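PDB 4TX8: probable chitinase A from Chromobacterium violaceum, which probably hydrolyses chitin as a family 18 glycoside hydrolase, with an attached module of a type that binds chitin. Local coordinates for residues 33-36 / 37-41; 112-115 / 116-120; 122-125 / 126-130; 244-247 / 248-252; 401-404 / 405-409. One frame throughout, in Å; residues are numbered along the deposited sequence.

Interaction 1: residues 33-36 / 37-41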
# COMPACT_ATOMS: atom_id res chain seq x y z
N THR A 33 -8.85 -22.66 27.84
CA THR A 33 -7.76 -23.60 27.63
C THR A 33 -6.43 -23.10 28.20
O THR A 33 -6.08 -21.93 28.03
CB THR A 33 -7.57 -23.91 26.13
OG1 THR A 33 -8.83 -24.24 25.54
CG2 THR A 33 -6.60 -25.07 25.92
N ALA A 34 -5.70 -23.99 28.86
CA ALA A 34 -4.37 -23.67 29.37
C ALA A 34 -3.32 -24.00 28.32
O ALA A 34 -3.26 -25.12 27.82
CB ALA A 34 -4.10 -24.43 30.66
N TYR A 35 -2.48 -23.02 27.99
CA TYR A 35 -1.44 -23.20 26.99
C TYR A 35 -0.05 -23.10 27.60
O TYR A 35 0.17 -22.33 28.54
CB TYR A 35 -1.59 -22.18 25.86
CG TYR A 35 -2.89 -22.32 25.10
CD1 TYR A 35 -3.09 -23.39 24.24
CD2 TYR A 35 -3.90 -21.37 25.23
CE1 TYR A 35 -4.28 -23.53 23.54
CE2 TYR A 35 -5.09 -21.50 24.53
CZ TYR A 35 -5.27 -22.58 23.68
OH TYR A 35 -6.44 -22.72 22.98
N LYS A 36 0.88 -23.88 27.07
CA LYS A 36 2.28 -23.78 27.47
C LYS A 36 3.07 -23.06 26.38
O LYS A 36 2.64 -23.01 25.23
CB LYS A 36 2.89 -25.16 27.72
CG LYS A 36 2.26 -25.95 28.85
CD LYS A 36 3.05 -27.22 29.07
CE LYS A 36 2.25 -28.27 29.81
NZ LYS A 36 2.86 -29.62 29.63
N VAL A 37 4.23 -22.52 26.75
CA VAL A 37 5.13 -21.91 25.78
C VAL A 37 5.48 -22.92 24.69
O VAL A 37 5.86 -24.05 25.00
CB VAL A 37 6.43 -21.39 26.44
CG1 VAL A 37 7.39 -20.87 25.38
CG2 VAL A 37 6.11 -20.31 27.46
N GLY A 38 5.33 -22.53 23.44
CA GLY A 38 5.64 -23.41 22.33
C GLY A 38 4.43 -24.13 21.76
O GLY A 38 4.52 -24.73 20.69
N ASP A 39 3.31 -24.08 22.48
CA ASP A 39 2.06 -24.67 21.99
C ASP A 39 1.61 -24.01 20.69
O ASP A 39 1.64 -22.79 20.57
CB ASP A 39 0.95 -24.55 23.04
CG ASP A 39 1.03 -25.63 24.11
OD1 ASP A 39 1.97 -26.45 24.07
OD2 ASP A 39 0.15 -25.65 24.99
N VAL A 40 1.19 -24.83 19.73
CA VAL A 40 0.73 -24.31 18.45
C VAL A 40 -0.76 -24.55 18.28
O VAL A 40 -1.24 -25.68 18.41
CB VAL A 40 1.49 -24.96 17.28
CG1 VAL A 40 1.08 -24.33 15.96
CG2 VAL A 40 2.99 -24.83 17.48
N VAL A 41 -1.50 -23.49 17.99
CA VAL A 41 -2.94 -23.60 17.77
C VAL A 41 -3.33 -23.08 16.39
O VAL A 41 -2.56 -22.38 15.74
CB VAL A 41 -3.75 -22.84 18.83
CG1 VAL A 41 -3.40 -23.35 20.22
CG2 VAL A 41 -3.49 -21.34 18.72

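Interaction 2: residues 112-115 / 116-120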
# COMPACT_ATOMS: atom_id res chain seq x y z
N TYR A 112 2.31 -3.20 2.62
CA TYR A 112 3.28 -2.46 3.42
C TYR A 112 3.83 -3.32 4.56
O TYR A 112 3.08 -3.95 5.29
CB TYR A 112 2.67 -1.18 3.98
CG TYR A 112 2.42 -0.11 2.95
CD1 TYR A 112 1.31 -0.16 2.11
CD2 TYR A 112 3.32 0.94 2.79
CE1 TYR A 112 1.09 0.82 1.16
CE2 TYR A 112 3.11 1.93 1.84
CZ TYR A 112 2.00 1.86 1.03
OH TYR A 112 1.79 2.84 0.08
N TRP A 113 5.15 -3.31 4.68
CA TRP A 113 5.86 -4.03 5.73
C TRP A 113 6.28 -3.05 6.82
O TRP A 113 7.00 -2.09 6.55
CB TRP A 113 7.07 -4.76 5.11
CG TRP A 113 7.99 -5.47 6.06
CD1 TRP A 113 7.87 -6.75 6.52
CD2 TRP A 113 9.20 -4.96 6.63
NE1 TRP A 113 8.93 -7.06 7.35
CE2 TRP A 113 9.76 -5.97 7.43
CE3 TRP A 113 9.87 -3.73 6.54
CZ2 TRP A 113 10.94 -5.80 8.14
CZ3 TRP A 113 11.05 -3.56 7.25
CH2 TRP A 113 11.57 -4.59 8.04
N HIS A 114 5.82 -3.27 8.05
CA HIS A 114 6.11 -2.36 9.16
C HIS A 114 7.58 -2.36 9.56
O HIS A 114 8.08 -3.36 10.08
CB HIS A 114 5.28 -2.71 10.41
CG HIS A 114 3.80 -2.63 10.22
ND1 HIS A 114 2.92 -2.83 11.26
CD2 HIS A 114 3.05 -2.39 9.12
CE1 HIS A 114 1.68 -2.71 10.81
NE2 HIS A 114 1.73 -2.44 9.52
N ASN A 115 8.27 -1.24 9.34
CA ASN A 115 9.62 -1.07 9.87
C ASN A 115 9.53 -0.49 11.28
O ASN A 115 10.25 0.45 11.63
CB ASN A 115 10.45 -0.18 8.95
CG ASN A 115 11.90 -0.06 9.40
OD1 ASN A 115 12.52 -1.05 9.80
ND2 ASN A 115 12.43 1.16 9.38
N PHE A 116 8.63 -1.05 12.08
CA PHE A 116 8.35 -0.54 13.42
C PHE A 116 7.43 -1.50 14.17
O PHE A 116 6.91 -2.46 13.60
CB PHE A 116 7.70 0.85 13.35
CG PHE A 116 6.45 0.91 12.51
CD1 PHE A 116 6.53 1.17 11.14
CD2 PHE A 116 5.20 0.73 13.08
CE1 PHE A 116 5.38 1.23 10.36
CE2 PHE A 116 4.05 0.79 12.31
CZ PHE A 116 4.14 1.04 10.95
N ALA A 117 7.25 -1.24 15.47
CA ALA A 117 6.30 -1.99 16.28
C ALA A 117 5.03 -1.18 16.47
O ALA A 117 5.08 0.04 16.59
CB ALA A 117 6.91 -2.36 17.63
N ASN A 118 3.89 -1.86 16.50
CA ASN A 118 2.61 -1.19 16.70
C ASN A 118 1.61 -2.23 17.23
O ASN A 118 2.03 -3.35 17.54
CB ASN A 118 2.17 -0.48 15.40
CG ASN A 118 1.40 -1.37 14.45
OD1 ASN A 118 1.53 -2.59 14.46
ND2 ASN A 118 0.62 -0.74 13.58
N PRO A 119 0.31 -1.90 17.38
CA PRO A 119 -0.54 -2.95 17.97
C PRO A 119 -0.63 -4.26 17.17
O PRO A 119 -1.17 -5.23 17.69
CB PRO A 119 -1.91 -2.27 18.04
CG PRO A 119 -1.60 -0.84 18.21
CD PRO A 119 -0.45 -0.63 17.27
N SER A 120 -0.11 -4.31 15.95
CA SER A 120 -0.07 -5.56 15.19
C SER A 120 0.99 -6.50 15.75
O SER A 120 1.01 -7.69 15.44
CB SER A 120 0.23 -5.31 13.72
OG SER A 120 1.61 -5.01 13.53
O HOH W 1 4.56 -3.85 13.51

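Interaction 3: residues 122-125 / 126-130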
# COMPACT_ATOMS: atom_id res chain seq x y z
N SER A 122 5.43 -6.61 16.95
CA SER A 122 6.72 -6.08 16.55
C SER A 122 6.97 -6.33 15.07
O SER A 122 6.25 -7.10 14.43
CB SER A 122 7.84 -6.71 17.37
OG SER A 122 8.08 -8.04 16.95
N ALA A 123 7.99 -5.67 14.53
CA ALA A 123 8.45 -5.97 13.18
C ALA A 123 8.96 -7.40 13.11
O ALA A 123 9.30 -7.99 14.13
CB ALA A 123 9.54 -4.99 12.75
N PHE A 124 8.99 -7.96 11.91
CA PHE A 124 9.49 -9.31 11.71
C PHE A 124 10.39 -9.33 10.48
O PHE A 124 10.26 -8.47 9.60
CB PHE A 124 8.32 -10.29 11.56
CG PHE A 124 7.52 -10.12 10.30
CD1 PHE A 124 6.53 -9.14 10.22
CD2 PHE A 124 7.74 -10.93 9.20
CE1 PHE A 124 5.79 -8.98 9.06
CE2 PHE A 124 7.00 -10.77 8.04
CZ PHE A 124 6.03 -9.80 7.97
N PRO A 125 11.34 -10.28 10.42
CA PRO A 125 12.31 -10.35 9.32
C PRO A 125 11.67 -10.36 7.92
O PRO A 125 10.69 -11.06 7.68
CB PRO A 125 13.04 -11.67 9.59
CG PRO A 125 13.00 -11.79 11.08
CD PRO A 125 11.65 -11.25 11.48
N LEU A 126 12.25 -9.58 7.01
CA LEU A 126 11.74 -9.44 5.65
C LEU A 126 11.71 -10.77 4.91
O LEU A 126 10.88 -10.99 4.02
CB LEU A 126 12.59 -8.43 4.87
CG LEU A 126 12.06 -7.99 3.51
CD1 LEU A 126 10.90 -7.01 3.67
CD2 LEU A 126 13.16 -7.39 2.66
N SER A 127 12.62 -11.67 5.28
CA SER A 127 12.69 -13.00 4.67
C SER A 127 11.41 -13.81 4.86
O SER A 127 11.13 -14.72 4.08
CB SER A 127 13.87 -13.77 5.25
OG SER A 127 13.76 -13.89 6.66
N GLN A 128 10.63 -13.47 5.88
CA GLN A 128 9.45 -14.26 6.25
C GLN A 128 8.16 -13.77 5.59
O GLN A 128 7.10 -14.35 5.79
CB GLN A 128 9.28 -14.28 7.77
CG GLN A 128 10.40 -15.01 8.50
CD GLN A 128 10.31 -14.86 10.01
OE1 GLN A 128 9.29 -14.43 10.54
NE2 GLN A 128 11.39 -15.22 10.70
N VAL A 129 8.26 -12.69 4.81
CA VAL A 129 7.10 -12.19 4.07
C VAL A 129 6.62 -13.25 3.08
O VAL A 129 7.40 -13.76 2.28
CB VAL A 129 7.43 -10.88 3.33
CG1 VAL A 129 6.31 -10.50 2.38
CG2 VAL A 129 7.71 -9.76 4.32
N SER A 130 5.33 -13.58 3.14
CA SER A 130 4.80 -14.72 2.40
C SER A 130 4.87 -14.53 0.89
O SER A 130 4.87 -13.40 0.40
CB SER A 130 3.36 -15.01 2.82
OG SER A 130 2.44 -14.42 1.92

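Interaction 4: residues 244-247 / 248-252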
# COMPACT_ATOMS: atom_id res chain seq x y z
N ALA A 244 16.78 9.54 -12.71
CA ALA A 244 17.85 9.74 -13.68
C ALA A 244 19.16 9.17 -13.16
O ALA A 244 19.93 8.57 -13.91
CB ALA A 244 18.01 11.22 -14.02
N LYS A 245 19.40 9.34 -11.86
CA LYS A 245 20.61 8.84 -11.22
C LYS A 245 20.57 7.32 -11.05
O LYS A 245 21.60 6.65 -11.12
CB LYS A 245 20.82 9.52 -9.87
CG LYS A 245 21.07 11.02 -9.96
CD LYS A 245 21.13 11.67 -8.58
CE LYS A 245 22.45 11.41 -7.87
NZ LYS A 245 23.56 12.24 -8.40
N ILE A 246 19.37 6.78 -10.82
CA ILE A 246 19.20 5.35 -10.57
C ILE A 246 19.13 4.51 -11.85
O ILE A 246 19.73 3.43 -11.93
CB ILE A 246 17.92 5.08 -9.74
CG1 ILE A 246 18.03 5.72 -8.35
CG2 ILE A 246 17.66 3.59 -9.61
CD1 ILE A 246 19.01 5.03 -7.43
N GLY A 247 18.39 4.99 -12.84
CA GLY A 247 18.24 4.27 -14.09
C GLY A 247 16.83 3.73 -14.30
O GLY A 247 15.99 3.83 -13.42
N PRO A 248 16.58 3.15 -15.49
CA PRO A 248 15.24 2.71 -15.90
C PRO A 248 14.65 1.54 -15.10
O PRO A 248 13.49 1.19 -15.33
CB PRO A 248 15.44 2.30 -17.37
CG PRO A 248 16.91 2.07 -17.52
CD PRO A 248 17.57 3.01 -16.57
N ASN A 249 15.40 0.95 -14.17
CA ASN A 249 14.83 -0.06 -13.28
C ASN A 249 14.05 0.57 -12.13
O ASN A 249 13.40 -0.12 -11.35
CB ASN A 249 15.91 -0.98 -12.71
CG ASN A 249 16.55 -1.87 -13.76
OD1 ASN A 249 15.97 -2.12 -14.82
ND2 ASN A 249 17.75 -2.35 -13.46
N PHE A 250 14.14 1.89 -12.02
CA PHE A 250 13.52 2.63 -10.92
C PHE A 250 12.02 2.39 -10.81
O PHE A 250 11.27 2.69 -11.73
CB PHE A 250 13.80 4.13 -11.07
CG PHE A 250 13.35 4.95 -9.90
CD1 PHE A 250 14.09 4.97 -8.73
CD2 PHE A 250 12.21 5.73 -9.97
CE1 PHE A 250 13.70 5.74 -7.65
CE2 PHE A 250 11.81 6.50 -8.90
CZ PHE A 250 12.55 6.50 -7.73
N TYR A 251 11.60 1.84 -9.67
CA TYR A 251 10.19 1.61 -9.39
C TYR A 251 9.59 2.83 -8.72
O TYR A 251 10.18 3.39 -7.79
CB TYR A 251 10.03 0.36 -8.52
CG TYR A 251 8.61 -0.03 -8.14
CD1 TYR A 251 7.95 0.60 -7.09
CD2 TYR A 251 7.94 -1.05 -8.81
CE1 TYR A 251 6.67 0.24 -6.72
CE2 TYR A 251 6.65 -1.42 -8.45
CZ TYR A 251 6.02 -0.77 -7.40
OH TYR A 251 4.74 -1.13 -7.03
N LEU A 252 8.42 3.26 -9.18
CA LEU A 252 7.74 4.40 -8.58
C LEU A 252 6.27 4.12 -8.35
O LEU A 252 5.53 3.84 -9.29
CB LEU A 252 7.89 5.65 -9.47
CG LEU A 252 7.08 6.87 -9.03
CD1 LEU A 252 7.53 7.36 -7.65
CD2 LEU A 252 7.18 7.99 -10.06

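Interaction 5: residues 401-404 / 405-409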
# COMPACT_ATOMS: atom_id res chain seq x y z
N TRP A 401 -0.44 -6.49 9.47
CA TRP A 401 -1.79 -6.72 9.98
C TRP A 401 -2.38 -7.98 9.37
O TRP A 401 -3.07 -8.74 10.05
CB TRP A 401 -2.70 -5.52 9.71
CG TRP A 401 -2.58 -4.48 10.78
CD1 TRP A 401 -2.11 -3.21 10.64
CD2 TRP A 401 -2.92 -4.63 12.16
NE1 TRP A 401 -2.15 -2.55 11.85
CE2 TRP A 401 -2.64 -3.40 12.80
CE3 TRP A 401 -3.45 -5.68 12.92
CZ2 TRP A 401 -2.86 -3.20 14.16
CZ3 TRP A 401 -3.66 -5.48 14.28
CH2 TRP A 401 -3.37 -4.25 14.88
N ASP A 402 -2.08 -8.22 8.09
CA ASP A 402 -2.55 -9.44 7.44
C ASP A 402 -1.94 -10.68 8.09
O ASP A 402 -2.63 -11.67 8.32
CB ASP A 402 -2.21 -9.42 5.94
CG ASP A 402 -2.47 -10.76 5.27
OD1 ASP A 402 -3.65 -11.08 5.03
OD2 ASP A 402 -1.49 -11.48 5.00
N ARG A 403 -0.65 -10.60 8.40
CA ARG A 403 0.06 -11.69 9.07
C ARG A 403 -0.51 -11.95 10.46
O ARG A 403 -0.76 -13.10 10.84
CB ARG A 403 1.55 -11.36 9.16
CG ARG A 403 2.40 -12.34 9.97
CD ARG A 403 3.86 -11.89 9.94
NE ARG A 403 4.74 -12.68 10.80
CZ ARG A 403 5.08 -12.34 12.04
NH1 ARG A 403 4.61 -11.22 12.57
NH2 ARG A 403 5.90 -13.11 12.74
N ARG A 404 -0.71 -10.88 11.22
CA ARG A 404 -1.25 -10.98 12.57
C ARG A 404 -2.65 -11.59 12.56
O ARG A 404 -3.01 -12.36 13.45
CB ARG A 404 -1.27 -9.59 13.23
CG ARG A 404 -1.96 -9.52 14.58
CD ARG A 404 -1.42 -10.55 15.57
NE ARG A 404 0.02 -10.48 15.76
CZ ARG A 404 0.70 -11.28 16.57
NH1 ARG A 404 0.06 -12.21 17.26
NH2 ARG A 404 2.02 -11.15 16.69
N ASP A 405 -3.42 -11.27 11.52
CA ASP A 405 -4.81 -11.73 11.42
C ASP A 405 -4.93 -13.12 10.78
O ASP A 405 -6.03 -13.64 10.63
CB ASP A 405 -5.64 -10.72 10.62
CG ASP A 405 -5.84 -9.41 11.36
OD1 ASP A 405 -5.76 -9.41 12.61
OD2 ASP A 405 -6.08 -8.38 10.70
N GLY A 406 -3.79 -13.71 10.41
CA GLY A 406 -3.78 -15.06 9.88
C GLY A 406 -3.86 -15.17 8.36
O GLY A 406 -4.41 -16.13 7.84
N TYR A 407 -3.32 -14.17 7.67
CA TYR A 407 -3.28 -14.13 6.21
C TYR A 407 -4.67 -14.22 5.59
O TYR A 407 -4.84 -14.78 4.50
CB TYR A 407 -2.41 -15.26 5.66
CG TYR A 407 -1.04 -15.36 6.29
CD1 TYR A 407 -0.08 -14.38 6.08
CD2 TYR A 407 -0.69 -16.45 7.08
CE1 TYR A 407 1.18 -14.47 6.65
CE2 TYR A 407 0.56 -16.56 7.65
CZ TYR A 407 1.49 -15.56 7.43
OH TYR A 407 2.74 -15.66 8.00
N THR A 408 -5.67 -13.67 6.28
CA THR A 408 -7.05 -13.76 5.82
C THR A 408 -7.33 -12.87 4.62
O THR A 408 -8.34 -13.03 3.94
CB THR A 408 -8.03 -13.40 6.94
OG1 THR A 408 -7.62 -12.16 7.55
CG2 THR A 408 -8.05 -14.49 8.00
N PHE A 409 -6.43 -11.92 4.36
CA PHE A 409 -6.56 -11.07 3.18
C PHE A 409 -5.68 -11.61 2.06
O PHE A 409 -6.16 -11.87 0.95
CB PHE A 409 -6.19 -9.62 3.50
CG PHE A 409 -6.41 -8.66 2.35
CD1 PHE A 409 -5.43 -8.46 1.40
CD2 PHE A 409 -7.60 -7.96 2.23
CE1 PHE A 409 -5.63 -7.59 0.34
CE2 PHE A 409 -7.81 -7.08 1.18
CZ PHE A 409 -6.82 -6.90 0.23
O HOH W 2 -6.04 -10.07 7.06

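Interaction 1: residues 33-36 / 37-41
The Tyr-35 ring is met obliquely by Val-41 CG1, 3.4 Å from Tyr-35 CE1, the two side chains crossing at about a right angle. Val-41 holds that methyl beside its own backbone N, anti to the carbonyl carbon (chi1 -58°), which brings it to the tyrosine. One face of the ring is lined by Thr-33 CG2. At the ring edge, near its plane, sits Asp-39 OD2, 4.0 Å from Tyr-35 CB, and the two flat groups stand almost perpendicular.

That same oxygen does the main polar work. Asp-39 OD2 accepts from Lys-36 N at 2.8 Å in a nearly straight bond, entering from above the carboxylate plane, while Asp-39 N returns a bond of 3.0 Å to Lys-36 O. The second bond closes a type II turn, and the first fastens the N-H of Lys-36, the turn's own first residue, just after strand 34-35. Gly-38 suits the third position, where phi is positive and a side chain would be jammed against the preceding carbonyl. The lysine chain extends away from the carboxylate, consistent with an exposed corner.

In this carbohydrate-binding module, Tyr-35 anchors its hydroxyl on Ala-30 N and meets the rings of Trp-29 and Trp-71. The turn leads from strand 34-35, paired with strand 54-55, to strand 40-43, which runs antiparallel to strand 46-50.

Interaction 2: residues 112-115 / 116-120
His-114 and Phe-116 lay their rings in an offset stack, almost parallel at 5° with centroids 4.7 Å apart, and this is the tight half of the contact. Phe-116 CZ lies over one face of the imidazole, while His-114 CB sits above the centre of the phenyl ring as a CH-pi donor, 3.9 Å from its centroid. The overlap depends on the first torsion of Phe-116 (56°), which sets CG between its backbone N and carbonyl carbon and folds the ring back on the preceding residues. Asn-115, between them, centres an inverse gamma turn, and its amide is held by Thr-152 and Asp-154.

The other half is polar and hydrated. A water in the imidazole plane lies 3.0 Å from His-114 ND1 and also reaches Phe-116 O. The same water donates to Ser-120 OG, the water oxygen lying 3.2 Å from Ser-120 OG. Asn-118 OD1 stands at the imidazole edge, its amide nearly upright to that ring. It accepts twice: from Ser-120 N at 2.8 Å, above the carbonyl plane, closing an Asx turn, and from Ser-120 OG at 2.6 Å, within that plane.

With His-114 NE2 bonded to Ser-398 OG, both ring nitrogens have partners. Stacking can fix the tilt of the imidazole while these polar contacts fix its rotation, so a buried histidine, flat and able to bond at both nitrogens, suits the end of this barrel strand.

Interaction 3: residues 122-125 / 126-130
Gln-128 runs back along Pro-125, the two side chains side by side and pointing the same way. Its CB lies 3.5 Å from Pro-125 O and also meets the edge of the Phe-124 ring, 4.0 Å from Phe-124 CD2. CG still brushes the proline carbonyl. The amide then settles beside the pyrrolidine: CD is 4.1 Å from Pro-125 CD, OE1 sits equally far from Phe-124 CD2, and NE2 ends 3.8 Å from Pro-125 CG. The chain takes this path because CG lies beside the backbone N, anti to the carbonyl carbon (chi1 -66°), and the chain is extended beyond CG.

The backbone gives the frame. Gln-128 N donates to Pro-125 O at 3.0 Å, starting the short 3-10 segment 126-128. Pro-125 needs only its carbonyl for this bond, so its lack of an N-H costs the turn nothing. Farther along the Phe-124 ring, CE2 meets Val-129 CG2 at 3.9 Å.

The Phe-124 ring also meets Trp-113 edge-to-face and Arg-403 by a cation-pi interaction. Across the turn, then, the side chains meet by dispersion, and the one clear hydrogen bond is between backbone atoms; the glutamine amide contributes flat, polarisable surface on the exposed side, while phenylalanine and valine keep the buried side apolar.

Interaction 4: residues 244-247 / 248-252
Apolar contact joins Ile-246 to Phe-250 across the turn. The branch methyl Ile-246 CG2 meets the ring at its edge, near the plane, 3.9 Å from Phe-250 CD1, and Ile-246 CG1 lies 4.0 Å from the same carbon. Phe-250 reaches back because its CG is anti to the backbone N (chi1 -173°). Leu-207 of helix 193-210 touches both side chains, and Leu-242 also packs on the phenylalanine, so bulky hydrocarbon suits each place.

Across the turn the one hydrogen bond is between backbone atoms: Phe-250 N donates to Gly-247 O at 3.0 Å, with an angle of 155° at the hydrogen, closing a type I turn. Pro-248 fits the second position, since its ring fixes phi near the value this turn needs and the turn's closing bond makes no use of an N-H there.

Conformation accounts for the glycine. Gly-247 is the first residue to leave the helix and has positive phi, at backbone angles that would press any CB against the preceding carbonyl and Pro-248 CD.

Together these features end helix 230-246 and reverse the chain into strand 251-254, the helix-to-strand connection in a beta-alpha-beta unit that begins with strand 214-218, the repeating element of the TIM barrel used by family 18 glycosidases.

Interaction 5: residues 401-404 / 405-409
With CG anti to the backbone N (chi1 170°), Asp-402 swings its carboxylate beside the last helical turn, against Tyr-407 and Phe-409, while Arg-403, extended from CG to NE, runs alongside the tyrosine ring and points the same way. Asp-402 OD1 accepts from Phe-409 N at 3.0 Å, nearly in line with its own C-O bond, and takes a longer bond of 3.3 Å from a water that also lies 2.7 Å from Thr-408 OG1. Asp-402 OD2 sits at the edge of the Tyr-407 ring, 3.4 Å from its CD1, with carboxylate and ring planes 57° apart; this oxygen is bonded to Ser-410 OG. A short acid therefore suits the site, because one oxygen holds the loop at Phe-409 N and the other Ser-410, at the start of helix 410-417.

Arg-403 contributes hydrocarbon here, its CG 3.9 Å from Tyr-407 OH. Arg-404 bends away and carries its guanidinium to Trp-71 O and Pro-64 O, linking the barrel to the carbohydrate-binding module.

The backbone closes the helix in a definite pattern. Asp-405 N still bonds to Trp-401 O, but then Tyr-407 N donates to Asp-402 O at 2.7 Å and Gly-406 N to Arg-403 O at 3.1 Å. Gly-406, free of a CB, takes the positive phi this demands. The paired bonds around a glycine just past the last turn define a Schellman motif, here ending helix 399-404 shortly after barrel strand 393-397.

Interactions 2, 3 and 5 form one touching cluster in the segments that follow barrel strands 108-114 and 393-397: Trp-113 NE1 probably bonds to Phe-124 O at 3.0 Å, Ser-120 O to Arg-404 NE at 3.0 Å, and Phe-124 CZ packs 3.6 Å from Arg-403 CD. Interaction 1 stands apart in the carbohydrate-binding module, its centre about 20 Å from that of interaction 5. A bound N-acetylglucosamine lies about 9 Å from the Val-41 side chain and about 8 Å from that of Tyr-407. Interaction 4 is remote, about 48 Å from interaction 1 between centres. The Phe-116 side chain is about 9 Å from that of calcium ligand Asp-218, and the Trp-401 side chain about 8 Å from the magnesium ion.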